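Local coordinates for SLT domain-containing protein (Bdellovibrio bacteriovorus HD100, PDB 6TAB) that probably acts as a lysozyme-like peptidoglycan hydrolase of altered substrate specificity that helps the predatory bacterium leave its prey cell, at residues 88-93 with 195-200; 211-216 with 221-226. All blocks are in the same frame, centred on the assembly; numbering follows the deposited sequence.

In the fold
From the N terminus the chain soon enters helix 87-101, whose first turns form one half of contact 1. About a hundred residues follow, including helix 125-144 and the strand pair 151-154/163-167, before helix 193-211 returns to close that long loop at 195-200. The same helix then runs on to its C-terminal end, where contact 2 opens at 211-216 and closes at 221-226, the second strand of a short hairpin and the turn after it. The two contacts thus stand in series, neither nested nor crossed, with centres about 22 Å apart on opposite sides of the chain's centre. Contact 1 ties helix 87-101 to helix 193-211; contact 2 ties that helix's end to the glycine-rich loop beyond the hairpin.

Contact 1: residues 88-93 with 195-200; sequences KAWSTH and QNLSCG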
loop_
_atom_site.group_PDB
_atom_site.type_symbol
_atom_site.label_atom_id
_atom_site.label_comp_id
_atom_site.label_asym_id
_atom_site.label_seq_id
_atom_site.Cartn_x
_atom_site.Cartn_y
_atom_site.Cartn_z
ATOM N N LYS A 88 -9.710 3.965 -13.499
ATOM C CA LYS A 88 -10.998 4.127 -12.768
ATOM C C LYS A 88 -11.512 2.768 -12.252
ATOM O O LYS A 88 -12.014 2.684 -11.105
ATOM C CB LYS A 88 -12.011 4.874 -13.643
ATOM C CG LYS A 88 -11.698 6.357 -13.806
ATOM C CD LYS A 88 -12.664 7.110 -14.666
ATOM C CE LYS A 88 -12.231 8.545 -14.897
ATOM N NZ LYS A 88 -12.059 9.255 -13.610
ATOM N N ALA A 89 -11.359 1.691 -13.049
ATOM C CA ALA A 89 -11.759 0.348 -12.594
ATOM C C ALA A 89 -10.866 -0.119 -11.423
ATOM O O ALA A 89 -11.355 -0.837 -10.512
ATOM C CB ALA A 89 -11.722 -0.640 -13.735
ATOM N N TRP A 90 -9.566 0.234 -11.426
ATOM C CA TRP A 90 -8.695 -0.092 -10.268
ATOM C C TRP A 90 -9.262 0.564 -8.993
ATOM O O TRP A 90 -9.321 -0.068 -7.922
ATOM C CB TRP A 90 -7.234 0.326 -10.513
ATOM C CG TRP A 90 -6.496 -0.399 -11.610
ATOM C CD1 TRP A 90 -6.985 -1.336 -12.482
ATOM C CD2 TRP A 90 -5.112 -0.215 -11.957
ATOM N NE1 TRP A 90 -5.993 -1.761 -13.333
ATOM C CE2 TRP A 90 -4.840 -1.070 -13.044
ATOM C CE3 TRP A 90 -4.080 0.596 -11.459
ATOM C CZ2 TRP A 90 -3.574 -1.132 -13.634
ATOM C CZ3 TRP A 90 -2.833 0.535 -12.048
ATOM C CH2 TRP A 90 -2.586 -0.312 -13.134
ATOM N N SER A 91 -9.632 1.860 -9.084
ATOM C CA SER A 91 -10.228 2.590 -7.931
ATOM C C SER A 91 -11.491 1.870 -7.416
ATOM O O SER A 91 -11.657 1.632 -6.217
ATOM C CB SER A 91 -10.520 4.032 -8.278
ATOM O OG SER A 91 -9.304 4.724 -8.555
ATOM N N THR A 92 -12.416 1.565 -8.325
ATOM C CA THR A 92 -13.688 0.891 -7.981
ATOM C C THR A 92 -13.407 -0.427 -7.229
ATOM O O THR A 92 -14.036 -0.735 -6.185
ATOM C CB THR A 92 -14.549 0.693 -9.231
ATOM O OG1 THR A 92 -14.823 1.989 -9.792
ATOM C CG2 THR A 92 -15.861 -0.009 -8.935
ATOM N N HIS A 93 -12.449 -1.217 -7.740
ATOM C CA HIS A 93 -12.036 -2.476 -7.081
ATOM C C HIS A 93 -11.509 -2.220 -5.662
ATOM O O HIS A 93 -11.881 -2.925 -4.705
ATOM C CB HIS A 93 -11.001 -3.217 -7.955
ATOM C CG HIS A 93 -10.432 -4.413 -7.265
ATOM N ND1 HIS A 93 -11.137 -5.584 -7.152
ATOM C CD2 HIS A 93 -9.252 -4.610 -6.620
ATOM C CE1 HIS A 93 -10.408 -6.451 -6.417
ATOM N NE2 HIS A 93 -9.267 -5.856 -6.048
ATOM N N GLN A 195 -5.665 -8.457 -8.233
ATOM C CA GLN A 195 -5.181 -9.385 -7.171
ATOM C C GLN A 195 -4.009 -8.767 -6.403
ATOM O O GLN A 195 -3.901 -8.925 -5.174
ATOM C CB GLN A 195 -4.770 -10.737 -7.765
ATOM C CG GLN A 195 -5.921 -11.554 -8.355
ATOM C CD GLN A 195 -5.480 -12.941 -8.766
ATOM O OE1 GLN A 195 -5.051 -13.756 -7.933
ATOM N NE2 GLN A 195 -5.543 -13.232 -10.063
ATOM N N ASN A 196 -3.123 -8.067 -7.108
ATOM C CA ASN A 196 -1.969 -7.405 -6.485
ATOM C C ASN A 196 -2.438 -6.344 -5.475
ATOM O O ASN A 196 -1.927 -6.291 -4.317
ATOM C CB ASN A 196 -1.032 -6.883 -7.575
ATOM C CG ASN A 196 0.357 -6.509 -7.111
ATOM O OD1 ASN A 196 0.542 -5.428 -6.536
ATOM N ND2 ASN A 196 1.333 -7.382 -7.373
ATOM N N LEU A 197 -3.372 -5.476 -5.895
ATOM C CA LEU A 197 -3.878 -4.407 -5.009
ATOM C C LEU A 197 -4.611 -5.015 -3.791
ATOM O O LEU A 197 -4.462 -4.511 -2.646
ATOM C CB LEU A 197 -4.759 -3.428 -5.786
ATOM C CG LEU A 197 -4.015 -2.560 -6.796
ATOM C CD1 LEU A 197 -5.012 -1.849 -7.713
ATOM C CD2 LEU A 197 -3.072 -1.558 -6.130
ATOM N N SER A 198 -5.405 -6.072 -3.996
ATOM C CA SER A 198 -6.096 -6.745 -2.857
ATOM C C SER A 198 -5.075 -7.305 -1.849
ATOM O O SER A 198 -5.289 -7.194 -0.606
ATOM C CB SER A 198 -7.043 -7.835 -3.311
ATOM O OG SER A 198 -8.227 -7.280 -3.883
ATOM N N CYS A 199 -3.973 -7.895 -2.340
ATOM C CA CYS A 199 -2.903 -8.368 -1.436
ATOM C C CYS A 199 -2.281 -7.213 -0.650
ATOM O O CYS A 199 -2.052 -7.340 0.587
ATOM C CB CYS A 199 -1.838 -9.151 -2.213
ATOM S SG CYS A 199 -0.690 -10.077 -1.130
ATOM N N GLY A 200 -2.034 -6.061 -1.294
ATOM C CA GLY A 200 -1.533 -4.904 -0.558
ATOM C C GLY A 200 -2.445 -4.491 0.598
ATOM O O GLY A 200 -1.966 -4.135 1.692
#
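Trp90 and Leu197 bring the two helical segments closest, with Trp90 CA and Leu197 CA 8.3 Å apart, a separation at which the side chains rather than the backbones do the touching. His93 reaches across to the other helix. Its CG lies anti to the backbone N (chi1 173°), which carries the imidazole out from helix 87-101 toward Ser198. NE2, at the far end of the ring, meets Ser198 OG at 2.8 Å, and the hydroxyl sits at the ring edge, near its plane. The hydrogen-bond angle is 144°, so the bond is bent, and either group could supply the proton. Histidine suits this place because its ring spans the gap and still ends in a polar nitrogen; serine offers a short hydroxyl close to its own helix, where OG also makes a weak hydrogen bond to Leu194 O.

Deeper in, the contact turns apolar. Leu197 points at the opposite helix, and its CD1 methyl comes within 4.2 Å of Trp90 CB, so that the leucine touches the root of the tryptophan side chain. The indole extends past this point to pack on Leu169, Pro193 and Leu194, and it meets Trp80 edge to face. Leu197 also touches Val94, one turn along from Trp90. On the far side of helix 193-211, Cys199 is joined to Cys182 by a disulfide. A buried apolar pair beside a polar bond nearer the surface is ordinary helix-helix packing, here joining helix 87-101 to helix 193-211 in a lysozyme-like protein.

Contact 2: residues 211-216 with 221-226; sequences DGRIAG and AWKGGA
Asp211 and Lys223 both hold CG anti to the carbonyl carbon, and a bend at chi2 of the lysine (-63°) lays its chain across the carboxylate at about a right angle. The contact joins the end of helix 193-211 and the loop after it to the return strand of the short β-hairpin 217-222 and the loop beyond, in the SLT domain. Asp211 OD2 receives Gly224 N through its anti lone pair at 2.8 Å. OD1 is bridged to Lys223 NZ by a water and also forms a salt bridge with Arg227, so the carboxylate's negative charge is probably well compensated. Aspartate suits the place because its two oxygens can serve these different partners, and Gly212, with positive phi, takes the chain out of the helix.

The backbones are joined by Gly225 N to Ile214 O, 2.8 Å, and by Lys223 N to Gly216 O, 2.9 Å. Gly224, with no side chain and a positive phi that favours glycine, lets its CA lie 3.5 Å from Arg213 O. Ala215 and Ala226 are small enough to meet methyl to methyl, CB to CB at 4.2 Å. Arg213 lays its CD against Lys223 CB at 3.8 Å, and the bend at chi3 (-65°) turns the guanidinium back to its own segment. There Arg213 NE donates to Ala215 O at 2.8 Å, the oxygen lying in the guanidinium plane.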
loop_
_atom_site.group_PDB
_atom_site.type_symbol
_atom_site.label_atom_id
_atom_site.label_comp_id
_atom_site.label_asym_id
_atom_site.label_seq_id
_atom_site.Cartn_x
_atom_site.Cartn_y
_atom_site.Cartn_z
ATOM N N ASP A 211 0.155 -2.674 14.857
ATOM C CA ASP A 211 1.187 -1.751 15.362
ATOM C C ASP A 211 0.581 -0.385 15.784
ATOM O O ASP A 211 1.264 0.417 16.463
ATOM C CB ASP A 211 2.294 -1.578 14.314
ATOM C CG ASP A 211 3.153 -2.813 14.050
ATOM O OD1 ASP A 211 3.207 -3.722 14.969
ATOM O OD2 ASP A 211 3.782 -2.870 12.946
ATOM N N GLY A 212 -0.608 -0.050 15.268
ATOM C CA GLY A 212 -1.277 1.207 15.593
ATOM C C GLY A 212 -0.685 2.442 14.919
ATOM O O GLY A 212 -0.863 3.564 15.448
ATOM N N ARG A 213 -0.003 2.272 13.772
ATOM C CA ARG A 213 0.670 3.382 13.074
ATOM C C ARG A 213 0.911 2.977 11.620
ATOM O O ARG A 213 0.931 1.775 11.280
ATOM C CB ARG A 213 1.942 3.804 13.813
ATOM C CG ARG A 213 2.981 2.718 13.950
ATOM C CD ARG A 213 4.148 3.078 14.899
ATOM N NE ARG A 213 4.913 4.177 14.349
ATOM C CZ ARG A 213 5.239 5.320 14.941
ATOM N NH1 ARG A 213 5.027 5.495 16.233
ATOM N NH2 ARG A 213 5.816 6.276 14.220
ATOM N N ILE A 214 1.073 4.011 10.774
ATOM C CA ILE A 214 1.260 3.818 9.322
ATOM C C ILE A 214 2.666 3.324 8.960
ATOM O O ILE A 214 2.810 2.431 8.087
ATOM C CB ILE A 214 0.898 5.107 8.566
ATOM C CG1 ILE A 214 -0.593 5.433 8.740
ATOM C CG2 ILE A 214 1.297 5.047 7.087
ATOM C CD1 ILE A 214 -1.021 6.829 8.290
ATOM N N ALA A 215 3.684 3.899 9.610
ATOM C CA ALA A 215 5.089 3.578 9.281
ATOM C C ALA A 215 5.962 3.902 10.509
ATOM O O ALA A 215 5.473 3.901 11.648
ATOM C CB ALA A 215 5.485 4.298 7.998
ATOM N N GLY A 216 7.254 4.154 10.284
ATOM C CA GLY A 216 8.230 4.566 11.318
ATOM C C GLY A 216 8.973 3.387 11.954
ATOM O O GLY A 216 8.633 2.223 11.782
ATOM N N ALA A 221 12.839 -1.325 15.402
ATOM C CA ALA A 221 12.004 -2.195 14.531
ATOM C C ALA A 221 11.058 -1.363 13.646
ATOM O O ALA A 221 10.366 -0.501 14.140
ATOM C CB ALA A 221 11.222 -3.149 15.405
ATOM N N TRP A 222 10.998 -1.662 12.339
ATOM C CA TRP A 222 10.049 -1.017 11.418
ATOM C C TRP A 222 8.611 -1.459 11.743
ATOM O O TRP A 222 8.374 -2.639 12.103
ATOM C CB TRP A 222 10.417 -1.296 9.948
ATOM C CG TRP A 222 11.721 -0.689 9.517
ATOM C CD1 TRP A 222 12.907 -1.323 9.264
ATOM C CD2 TRP A 222 11.977 0.710 9.296
ATOM N NE1 TRP A 222 13.871 -0.414 8.921
ATOM C CE2 TRP A 222 13.335 0.846 8.935
ATOM C CE3 TRP A 222 11.193 1.859 9.399
ATOM C CZ2 TRP A 222 13.916 2.084 8.653
ATOM C CZ3 TRP A 222 11.764 3.080 9.114
ATOM C CH2 TRP A 222 13.111 3.191 8.768
ATOM N N LYS A 223 7.658 -0.516 11.603
ATOM C CA LYS A 223 6.260 -0.702 11.996
ATOM C C LYS A 223 5.300 -0.409 10.828
ATOM O O LYS A 223 5.650 0.277 9.826
ATOM C CB LYS A 223 5.924 0.220 13.173
ATOM C CG LYS A 223 6.725 -0.044 14.440
ATOM C CD LYS A 223 6.524 -1.413 15.085
ATOM C CE LYS A 223 7.360 -1.603 16.337
ATOM N NZ LYS A 223 7.235 -2.979 16.867
ATOM N N GLY A 224 4.055 -0.910 10.947
ATOM C CA GLY A 224 3.018 -0.647 9.943
ATOM C C GLY A 224 3.441 -1.113 8.556
ATOM O O GLY A 224 4.039 -2.193 8.369
ATOM N N GLY A 225 3.093 -0.325 7.523
ATOM C CA GLY A 225 3.444 -0.692 6.130
ATOM C C GLY A 225 4.953 -0.763 5.910
ATOM O O GLY A 225 5.402 -1.441 4.949
ATOM N N ALA A 226 5.747 -0.057 6.751
ATOM C CA ALA A 226 7.229 -0.130 6.624
ATOM C C ALA A 226 7.752 -1.535 6.976
ATOM O O ALA A 226 8.897 -1.848 6.674
ATOM C CB ALA A 226 7.888 0.941 7.464
HETATM O O HOH W 1 4.289 -3.185 17.494
#